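Local structure of adenylation domain (Streptomyces sp., 5N9X) at residues V177-G182 with E315-A320; T266-E271 with K298-D303; N309-T314 with L364-P369. The protein is an adenylation domain of the ANL (AMP-binding enzyme) superfamily, modelled here with adenosine-5'-triphosphate and threonine bound. All coordinates share one frame; numbering follows the deposited sequence.

Contact 1: V177-G182 with E315-A320. With THR (threonine), chain C; ATP (adenosine-5'-triphosphate), chain D.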
# COMPACT_ATOMS: atom_id res chain seq x y z
N VAL A 177 8.45 5.75 7.95
CA VAL A 177 8.37 4.48 8.65
C VAL A 177 9.52 3.59 8.18
O VAL A 177 9.56 3.18 7.01
CB VAL A 177 7.03 3.74 8.39
CG1 VAL A 177 6.91 2.52 9.29
CG2 VAL A 177 5.82 4.66 8.54
N PRO A 178 10.47 3.30 9.09
CA PRO A 178 11.55 2.37 8.74
C PRO A 178 11.17 0.93 9.05
O PRO A 178 10.82 0.59 10.18
CB PRO A 178 12.72 2.83 9.62
CG PRO A 178 12.04 3.44 10.82
CD PRO A 178 10.69 3.96 10.38
N VAL A 179 11.25 0.07 8.03
CA VAL A 179 10.86 -1.33 8.19
C VAL A 179 12.09 -2.23 8.09
O VAL A 179 12.83 -2.17 7.09
CB VAL A 179 9.82 -1.74 7.13
CG1 VAL A 179 9.51 -3.23 7.19
CG2 VAL A 179 8.57 -0.91 7.31
N ARG A 180 12.31 -3.04 9.11
CA ARG A 180 13.47 -3.94 9.16
C ARG A 180 13.34 -5.26 8.37
O ARG A 180 12.24 -5.74 8.12
CB ARG A 180 13.80 -4.27 10.62
CG ARG A 180 14.36 -3.09 11.38
CD ARG A 180 13.95 -3.11 12.83
NE ARG A 180 14.95 -2.47 13.68
CZ ARG A 180 15.24 -2.84 14.93
NH1 ARG A 180 14.57 -3.84 15.50
NH2 ARG A 180 16.19 -2.21 15.61
N HIS A 181 14.48 -5.83 8.00
CA HIS A 181 14.56 -7.11 7.30
C HIS A 181 13.71 -8.17 8.00
O HIS A 181 12.90 -8.83 7.36
CB HIS A 181 16.03 -7.57 7.20
CG HIS A 181 16.78 -6.92 6.07
ND1 HIS A 181 16.70 -7.37 4.77
CD2 HIS A 181 17.63 -5.87 6.06
CE1 HIS A 181 17.46 -6.61 4.00
NE2 HIS A 181 18.03 -5.69 4.76
N GLY A 182 13.91 -8.33 9.30
CA GLY A 182 13.10 -9.22 10.11
C GLY A 182 11.62 -8.90 10.13
O GLY A 182 10.78 -9.80 10.27
N GLU A 315 3.02 0.67 9.14
CA GLU A 315 3.66 0.51 10.44
C GLU A 315 3.77 -0.94 10.91
O GLU A 315 4.51 -1.24 11.83
CB GLU A 315 2.92 1.36 11.50
CG GLU A 315 3.10 2.89 11.34
CD GLU A 315 2.12 3.54 10.36
OE1 GLU A 315 1.43 2.85 9.58
OE2 GLU A 315 2.05 4.78 10.39
N THR A 316 3.05 -1.85 10.28
CA THR A 316 3.14 -3.26 10.67
C THR A 316 3.47 -4.14 9.46
O THR A 316 3.11 -5.33 9.42
CB THR A 316 1.84 -3.74 11.38
OG1 THR A 316 0.73 -3.73 10.47
CG2 THR A 316 1.51 -2.86 12.57
N THR A 317 4.12 -3.53 8.49
CA THR A 317 4.72 -4.16 7.31
C THR A 317 3.70 -4.74 6.31
O THR A 317 3.52 -5.95 6.23
CB THR A 317 5.74 -5.27 7.72
OG1 THR A 317 6.50 -4.84 8.86
CG2 THR A 317 6.70 -5.61 6.56
N VAL A 318 3.12 -3.85 5.51
CA VAL A 318 2.25 -4.19 4.38
C VAL A 318 0.87 -4.80 4.72
O VAL A 318 -0.15 -4.18 4.41
CB VAL A 318 2.95 -5.14 3.37
CG1 VAL A 318 2.25 -5.04 2.03
CG2 VAL A 318 4.45 -4.77 3.22
N HIS A 319 0.84 -5.99 5.33
CA HIS A 319 -0.42 -6.66 5.69
C HIS A 319 -0.50 -7.08 7.15
O HIS A 319 0.50 -7.47 7.74
CB HIS A 319 -0.66 -7.92 4.82
CG HIS A 319 -0.42 -7.72 3.36
ND1 HIS A 319 -1.18 -6.86 2.60
CD2 HIS A 319 0.49 -8.27 2.52
CE1 HIS A 319 -0.75 -6.88 1.35
NE2 HIS A 319 0.26 -7.73 1.27
N ALA A 320 -1.71 -7.05 7.71
CA ALA A 320 -1.91 -7.41 9.10
C ALA A 320 -3.02 -8.46 9.28
O ALA A 320 -3.17 -9.03 10.38
CB ALA A 320 -2.22 -6.18 9.92
N THR C . 0.21 -1.33 3.40
CA THR C . -0.69 -0.81 2.36
C THR C . -1.32 0.44 2.91
O THR C . -2.01 1.27 2.29
CB THR C . -1.80 -1.80 1.96
OG1 THR C . -2.45 -2.31 3.14
CG2 THR C . -1.23 -2.94 1.13
OXT THR C . -1.10 0.56 4.11
PG ATP D . -0.67 6.84 7.61
O1G ATP D . -1.68 6.64 8.74
O2G ATP D . -0.06 8.21 7.57
O3G ATP D . 0.42 5.78 7.54
PB ATP D . -2.11 5.51 5.44
O1B ATP D . -3.28 5.10 6.34
O2B ATP D . -2.31 5.64 3.96
O3B ATP D . -1.52 6.83 6.19
PA ATP D . -0.71 3.15 5.01
O1A ATP D . 0.03 2.28 6.00
O2A ATP D . -0.21 3.18 3.56
O3A ATP D . -0.78 4.62 5.62
O5' ATP D . -2.32 2.87 5.00
C5' ATP D . -3.01 1.98 5.88
C4' ATP D . -4.44 2.47 6.10
O4' ATP D . -5.30 2.04 5.05
C3' ATP D . -5.07 2.03 7.41
O3' ATP D . -5.07 3.17 8.26
C2' ATP D . -6.48 1.62 7.08
O2' ATP D . -7.35 2.68 7.48
C1' ATP D . -6.53 1.52 5.57
N9 ATP D . -6.69 0.10 5.12
C8 ATP D . -5.68 -0.70 4.69
N7 ATP D . -6.11 -1.93 4.34
C5 ATP D . -7.44 -1.94 4.52
C6 ATP D . -8.52 -2.94 4.33
N6 ATP D . -8.22 -4.17 3.87
N1 ATP D . -9.78 -2.58 4.64
C2 ATP D . -10.04 -1.35 5.13
N3 ATP D . -9.13 -0.37 5.33
C4 ATP D . -7.82 -0.60 5.05
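V177 faces E315 and V179 faces T317, with CA atoms 6.4 Å apart for the first pair and 6.8 Å for the second. Residues 177-180 are the last part of strand 175-180, which pairs antiparallel with strand 161-167. Segment 315-320 is irregular, and the two backbones share no hydrogen bond. The loop makes a classic gamma turn centred on V318, closed by the bond from H319 N back to T317 O. The side chains of V177 and V179 point at the loop. V177 lays CG1 against the backbone of E315, 4.0 Å from its CA. V179 holds CG1 anti to the backbone N (chi1 174°), which sets this methyl 3.7 Å from T317 CG2. The two side chains pass at a slant, and V179 CG1 reaches T317 OG1 as well. T317 OG1 bonds to the backbone carbonyl of Q370. The loop belongs to the AMP-binding domain and follows strand 306-310, where it lines both ligand sites. E315 starts away from the strand and bends at chi2 (85°). Its carboxylate then lies beside V177 CG2 and close to the triphosphate, with OE2 3.4 Å from ATP O3G. The Y375 hydroxyl hydrogen-bonds to OE2, and a magnesium ion lies near the side chain. On the far side of the loop, the carbonyl at the centre of the gamma turn, V318 O, accepts two bonds from the bound threonine, from N at 3.0 Å and from OG1 at 3.2 Å. H319 CE1 approaches the threonine methyl CG2 at 4.0 Å, and V318 CG1 sits over one face of the imidazole, toward its rim.

Contact 2: T266-E271 with K298-D303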
# COMPACT_ATOMS: atom_id res chain seq x y z
N THR A 266 -14.21 -3.32 -14.74
CA THR A 266 -15.00 -2.71 -15.78
C THR A 266 -14.43 -3.08 -17.13
O THR A 266 -15.14 -3.49 -18.04
CB THR A 266 -15.05 -1.19 -15.63
OG1 THR A 266 -15.61 -0.86 -14.35
CG2 THR A 266 -15.89 -0.57 -16.73
N ALA A 267 -13.11 -2.94 -17.22
CA ALA A 267 -12.36 -3.20 -18.43
C ALA A 267 -12.36 -4.69 -18.83
O ALA A 267 -12.54 -5.02 -19.99
CB ALA A 267 -10.93 -2.70 -18.25
N VAL A 268 -12.15 -5.58 -17.86
CA VAL A 268 -12.20 -7.01 -18.13
C VAL A 268 -13.59 -7.42 -18.64
O VAL A 268 -13.72 -8.13 -19.64
CB VAL A 268 -11.83 -7.83 -16.85
CG1 VAL A 268 -12.23 -9.29 -17.01
CG2 VAL A 268 -10.35 -7.70 -16.53
N LEU A 269 -14.62 -6.95 -17.96
CA LEU A 269 -15.99 -7.26 -18.34
C LEU A 269 -16.39 -6.64 -19.68
O LEU A 269 -17.12 -7.26 -20.46
CB LEU A 269 -16.96 -6.81 -17.24
CG LEU A 269 -17.27 -7.75 -16.07
CD1 LEU A 269 -16.06 -8.57 -15.66
CD2 LEU A 269 -17.83 -6.99 -14.85
N GLY A 270 -15.93 -5.42 -19.95
CA GLY A 270 -16.27 -4.75 -21.20
C GLY A 270 -15.70 -5.42 -22.45
O GLY A 270 -16.42 -5.72 -23.41
N GLU A 271 -14.39 -5.66 -22.44
CA GLU A 271 -13.73 -6.34 -23.55
C GLU A 271 -13.94 -7.88 -23.48
O GLU A 271 -13.64 -8.60 -24.42
CB GLU A 271 -12.24 -5.97 -23.55
CG GLU A 271 -11.44 -6.57 -24.71
CD GLU A 271 -10.24 -5.72 -25.12
OE1 GLU A 271 -10.44 -4.51 -25.34
OE2 GLU A 271 -9.13 -6.29 -25.22
N LYS A 298 -19.71 -12.73 -10.38
CA LYS A 298 -20.62 -13.41 -11.27
C LYS A 298 -19.93 -13.98 -12.50
O LYS A 298 -20.37 -15.01 -13.04
CB LYS A 298 -21.77 -12.49 -11.69
CG LYS A 298 -23.08 -13.23 -11.67
CD LYS A 298 -23.86 -13.06 -12.96
CE LYS A 298 -25.36 -13.21 -12.72
NZ LYS A 298 -26.12 -12.93 -13.98
N ARG A 299 -18.84 -13.34 -12.95
CA ARG A 299 -18.12 -13.82 -14.14
C ARG A 299 -17.21 -15.00 -13.89
O ARG A 299 -17.22 -15.96 -14.65
CB ARG A 299 -17.29 -12.71 -14.78
CG ARG A 299 -17.86 -12.29 -16.10
CD ARG A 299 -17.54 -13.31 -17.19
NE ARG A 299 -16.14 -13.36 -17.64
CZ ARG A 299 -15.42 -14.48 -17.79
NH1 ARG A 299 -15.93 -15.65 -17.43
NH2 ARG A 299 -14.17 -14.43 -18.23
N PHE A 300 -16.43 -14.90 -12.82
CA PHE A 300 -15.39 -15.88 -12.51
C PHE A 300 -15.74 -16.75 -11.30
O PHE A 300 -15.08 -17.74 -11.02
CB PHE A 300 -14.07 -15.17 -12.22
CG PHE A 300 -13.61 -14.27 -13.31
CD1 PHE A 300 -13.04 -14.79 -14.47
CD2 PHE A 300 -13.77 -12.90 -13.21
CE1 PHE A 300 -12.61 -13.95 -15.49
CE2 PHE A 300 -13.35 -12.06 -14.22
CZ PHE A 300 -12.77 -12.59 -15.36
N GLY A 301 -16.76 -16.36 -10.56
CA GLY A 301 -16.98 -17.01 -9.28
C GLY A 301 -15.94 -16.59 -8.24
O GLY A 301 -15.28 -15.55 -8.37
N LEU A 302 -15.80 -17.42 -7.21
CA LEU A 302 -15.01 -17.11 -6.04
C LEU A 302 -13.97 -18.19 -5.79
O LEU A 302 -13.22 -18.13 -4.83
CB LEU A 302 -15.94 -16.95 -4.83
CG LEU A 302 -16.62 -15.59 -4.72
CD1 LEU A 302 -17.47 -15.49 -3.48
CD2 LEU A 302 -15.58 -14.49 -4.69
N ASP A 303 -13.95 -19.20 -6.66
CA ASP A 303 -13.04 -20.34 -6.53
C ASP A 303 -11.73 -20.20 -7.27
O ASP A 303 -10.73 -20.81 -6.90
CB ASP A 303 -13.74 -21.62 -7.00
CG ASP A 303 -15.09 -21.80 -6.36
OD1 ASP A 303 -15.18 -22.68 -5.48
OD2 ASP A 303 -16.02 -21.03 -6.70
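V268 meets F300 through a single methyl: V268 CG1 is 3.7 Å from CZ at the far end of the ring. The methyl lies at the ring edge, in the ring plane, so this is not packing over a face. V268 CG1 is anti to the backbone N (chi1 165°), on a bond that already points at helix 290-300. F300 holds CG anti to its own carbonyl carbon (chi1 -56°), and this turns the CZ end of the ring to V268. Beside this pair, L269 and R299 run alongside each other, head to tail. L269 CD1 comes 4.2 Å from R299 CG, so the arginine contributes the aliphatic part of its chain. The R299 chain bends at chi2 and chi3 and folds back over F300. Its CB lies over one ring face, toward the rim, and F300 CD1 in turn lies under the rim of the guanidinium. R299 NH2 forms a salt bridge with D274, just beyond helix 258-271. Further out, the F300 ring meets W296 with planes about 35° apart. V268 also packs on A243 of helix 239-248 and on L275. The two helices belong to successive beta-alpha-beta crossovers, which link parallel strands 253-256, 280-284 and 306-310, and they meet at their C-terminal ends. Between the segments themselves the forces are apolar and slight, with 120 Å² buried. The charged end of R299 adds a polar tie to the loop that follows helix 258-271.

Contact 3: N309-T314 with L364-P369. With ATP (adenosine-5'-triphosphate), chain D; THR (threonine), chain C.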
# COMPACT_ATOMS: atom_id res chain seq x y z
N ASN A 309 -9.00 -10.31 0.91
CA ASN A 309 -8.92 -8.95 1.38
C ASN A 309 -7.86 -8.96 2.45
O ASN A 309 -7.86 -9.85 3.28
CB ASN A 309 -10.26 -8.43 1.91
CG ASN A 309 -10.16 -6.98 2.34
OD1 ASN A 309 -9.19 -6.31 1.99
ND2 ASN A 309 -11.14 -6.49 3.09
N MET A 310 -6.93 -8.02 2.41
CA MET A 310 -5.94 -7.92 3.48
C MET A 310 -5.94 -6.52 4.09
O MET A 310 -5.66 -5.55 3.38
CB MET A 310 -4.53 -8.29 2.99
CG MET A 310 -4.41 -9.74 2.52
SD MET A 310 -2.74 -10.32 2.10
CE MET A 310 -2.19 -10.95 3.71
N TYR A 311 -6.26 -6.43 5.37
CA TYR A 311 -6.10 -5.16 6.08
C TYR A 311 -4.62 -5.04 6.37
O TYR A 311 -3.97 -6.04 6.72
CB TYR A 311 -6.92 -5.10 7.38
CG TYR A 311 -6.52 -3.95 8.31
CD1 TYR A 311 -7.08 -2.70 8.17
CD2 TYR A 311 -5.59 -4.13 9.33
CE1 TYR A 311 -6.73 -1.66 9.00
CE2 TYR A 311 -5.23 -3.10 10.17
CZ TYR A 311 -5.80 -1.87 9.99
OH TYR A 311 -5.44 -0.84 10.82
N GLY A 312 -4.10 -3.83 6.22
CA GLY A 312 -2.68 -3.59 6.45
C GLY A 312 -2.40 -2.13 6.67
O GLY A 312 -3.19 -1.26 6.29
N ILE A 313 -1.26 -1.86 7.31
CA ILE A 313 -0.73 -0.52 7.52
C ILE A 313 0.77 -0.59 7.37
O ILE A 313 1.36 -1.64 7.63
CB ILE A 313 -1.05 0.01 8.93
CG1 ILE A 313 -1.20 -1.16 9.89
CG2 ILE A 313 -2.26 0.89 8.94
CD1 ILE A 313 -1.65 -0.77 11.24
N THR A 314 1.38 0.53 6.98
CA THR A 314 2.81 0.54 6.72
C THR A 314 3.60 0.26 8.02
O THR A 314 4.68 -0.35 7.99
CB THR A 314 3.27 1.88 6.09
OG1 THR A 314 2.65 2.05 4.80
CG2 THR A 314 4.78 1.93 5.94
N LEU A 364 -8.30 -0.94 16.81
CA LEU A 364 -7.44 -2.11 16.70
C LEU A 364 -6.00 -1.76 17.07
O LEU A 364 -5.46 -0.76 16.60
CB LEU A 364 -7.48 -2.70 15.29
CG LEU A 364 -6.47 -3.78 14.94
CD1 LEU A 364 -6.93 -5.13 15.43
CD2 LEU A 364 -6.29 -3.82 13.45
N TRP A 365 -5.44 -2.57 17.97
CA TRP A 365 -4.05 -2.51 18.39
C TRP A 365 -3.37 -3.80 17.90
O TRP A 365 -4.02 -4.85 17.86
CB TRP A 365 -3.92 -2.39 19.92
CG TRP A 365 -4.31 -1.04 20.48
CD1 TRP A 365 -5.00 -0.06 19.84
CD2 TRP A 365 -4.03 -0.54 21.81
NE1 TRP A 365 -5.18 1.02 20.68
CE2 TRP A 365 -4.59 0.75 21.89
CE3 TRP A 365 -3.36 -1.06 22.93
CZ2 TRP A 365 -4.51 1.54 23.06
CZ3 TRP A 365 -3.28 -0.28 24.08
CH2 TRP A 365 -3.86 1.00 24.13
N LEU A 366 -2.09 -3.71 17.52
CA LEU A 366 -1.35 -4.86 16.97
C LEU A 366 0.07 -5.02 17.55
O LEU A 366 0.84 -4.07 17.62
CB LEU A 366 -1.26 -4.77 15.43
CG LEU A 366 -2.53 -4.73 14.56
CD1 LEU A 366 -2.19 -4.39 13.11
CD2 LEU A 366 -3.29 -6.06 14.62
N ALA A 367 0.39 -6.24 17.97
CA ALA A 367 1.72 -6.56 18.46
C ALA A 367 2.29 -7.74 17.70
O ALA A 367 1.54 -8.60 17.24
CB ALA A 367 1.68 -6.86 19.93
N GLY A 368 3.62 -7.82 17.61
CA GLY A 368 4.27 -8.94 16.96
C GLY A 368 5.53 -8.56 16.18
O GLY A 368 5.91 -7.39 16.13
N PRO A 369 6.17 -9.55 15.53
CA PRO A 369 7.44 -9.34 14.82
C PRO A 369 7.34 -8.52 13.53
O PRO A 369 8.39 -8.13 13.01
CB PRO A 369 7.90 -10.76 14.53
CG PRO A 369 6.62 -11.56 14.42
CD PRO A 369 5.70 -10.95 15.44
PG ATP D . -0.67 6.84 7.61
O1G ATP D . -1.68 6.64 8.74
O2G ATP D . -0.06 8.21 7.57
O3G ATP D . 0.42 5.78 7.54
PB ATP D . -2.11 5.51 5.44
O1B ATP D . -3.28 5.10 6.34
O2B ATP D . -2.31 5.64 3.96
O3B ATP D . -1.52 6.83 6.19
PA ATP D . -0.71 3.15 5.01
O1A ATP D . 0.03 2.28 6.00
O2A ATP D . -0.21 3.18 3.56
O3A ATP D . -0.78 4.62 5.62
O5' ATP D . -2.32 2.87 5.00
C5' ATP D . -3.01 1.98 5.88
C4' ATP D . -4.44 2.47 6.10
O4' ATP D . -5.30 2.04 5.05
C3' ATP D . -5.07 2.03 7.41
O3' ATP D . -5.07 3.17 8.26
C2' ATP D . -6.48 1.62 7.08
O2' ATP D . -7.35 2.68 7.48
C1' ATP D . -6.53 1.52 5.57
N9 ATP D . -6.69 0.10 5.12
C8 ATP D . -5.68 -0.70 4.69
N7 ATP D . -6.11 -1.93 4.34
C5 ATP D . -7.44 -1.94 4.52
C6 ATP D . -8.52 -2.94 4.33
N6 ATP D . -8.22 -4.17 3.87
N1 ATP D . -9.78 -2.58 4.64
C2 ATP D . -10.04 -1.35 5.13
N3 ATP D . -9.13 -0.37 5.33
C4 ATP D . -7.82 -0.60 5.05
N THR C . 0.21 -1.33 3.40
CA THR C . -0.69 -0.81 2.36
C THR C . -1.32 0.44 2.91
O THR C . -2.01 1.27 2.29
CB THR C . -1.80 -1.80 1.96
OG1 THR C . -2.45 -2.31 3.14
CG2 THR C . -1.23 -2.94 1.13
OXT THR C . -1.10 0.56 4.11
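Y311 lies nearest L364 and I313 nearest L366, but their CA atoms are 11.1 and 10.4 Å apart, so side chains alone bridge the two segments. Y311 and L364 extend toward each other from their own backbones. L364 CD2 is 3.5 Å from Y311 CE2 and meets the ring obliquely. L366 CD1 lies at the edge of the same ring, near its plane. I313 and L366 meet tip to tip, with their CD1 atoms 4.1 Å apart. Y311 carries its ring anti to the backbone N (chi1 166°), and this places it between strand 362-367 and the nucleotide. Its CD1 is 3.7 Å from ATP C5, again obliquely, while its hydroxyl bonds to D406, which also bonds to ATP. The segment starts on strand 306-310 and continues as loop, forming part of the ATP pocket of the AMP-binding domain. ATP N6 donates to M310 O at 2.9 Å (159°), and more weakly to N309 OD1. I313 CG2 branches off at about a right angle to the direction of CD1 and lies 3.3 Å from ATP C5'. T314 N is modelled implausibly close to ATP O1A, so the detail of that bond is doubtful. G312 and I313 lie beside the bound threonine. Y311 and I313 thus each use one part of the side chain on the leucines and another on the nucleotide, while M310 O is the backbone acceptor for the adenine amino group.

Overall arrangement
Contacts 1 and 3 are neighbours, their centres 9 Å apart, and both touch ATP and the bound threonine. Segment 309-314 runs straight into 315-320, so one continuous piece of chain serves both. A320 N probably hydrogen-bonds to Y311 O, and A320 also packs on L366. Along the chain the segments of these two contacts alternate. Contact 2 is nested inside the loop closed by contact 1 and comes before contact 3 opens. Its centre is 33 Å from that of contact 1 and 30 Å from that of contact 3. Strands 306-310 and 362-367 belong to one mixed sheet, which also holds the parallel strands joined by the helices of contact 2. The ligand pocket thus lies at one part of this sheet and the helix pair at the periphery.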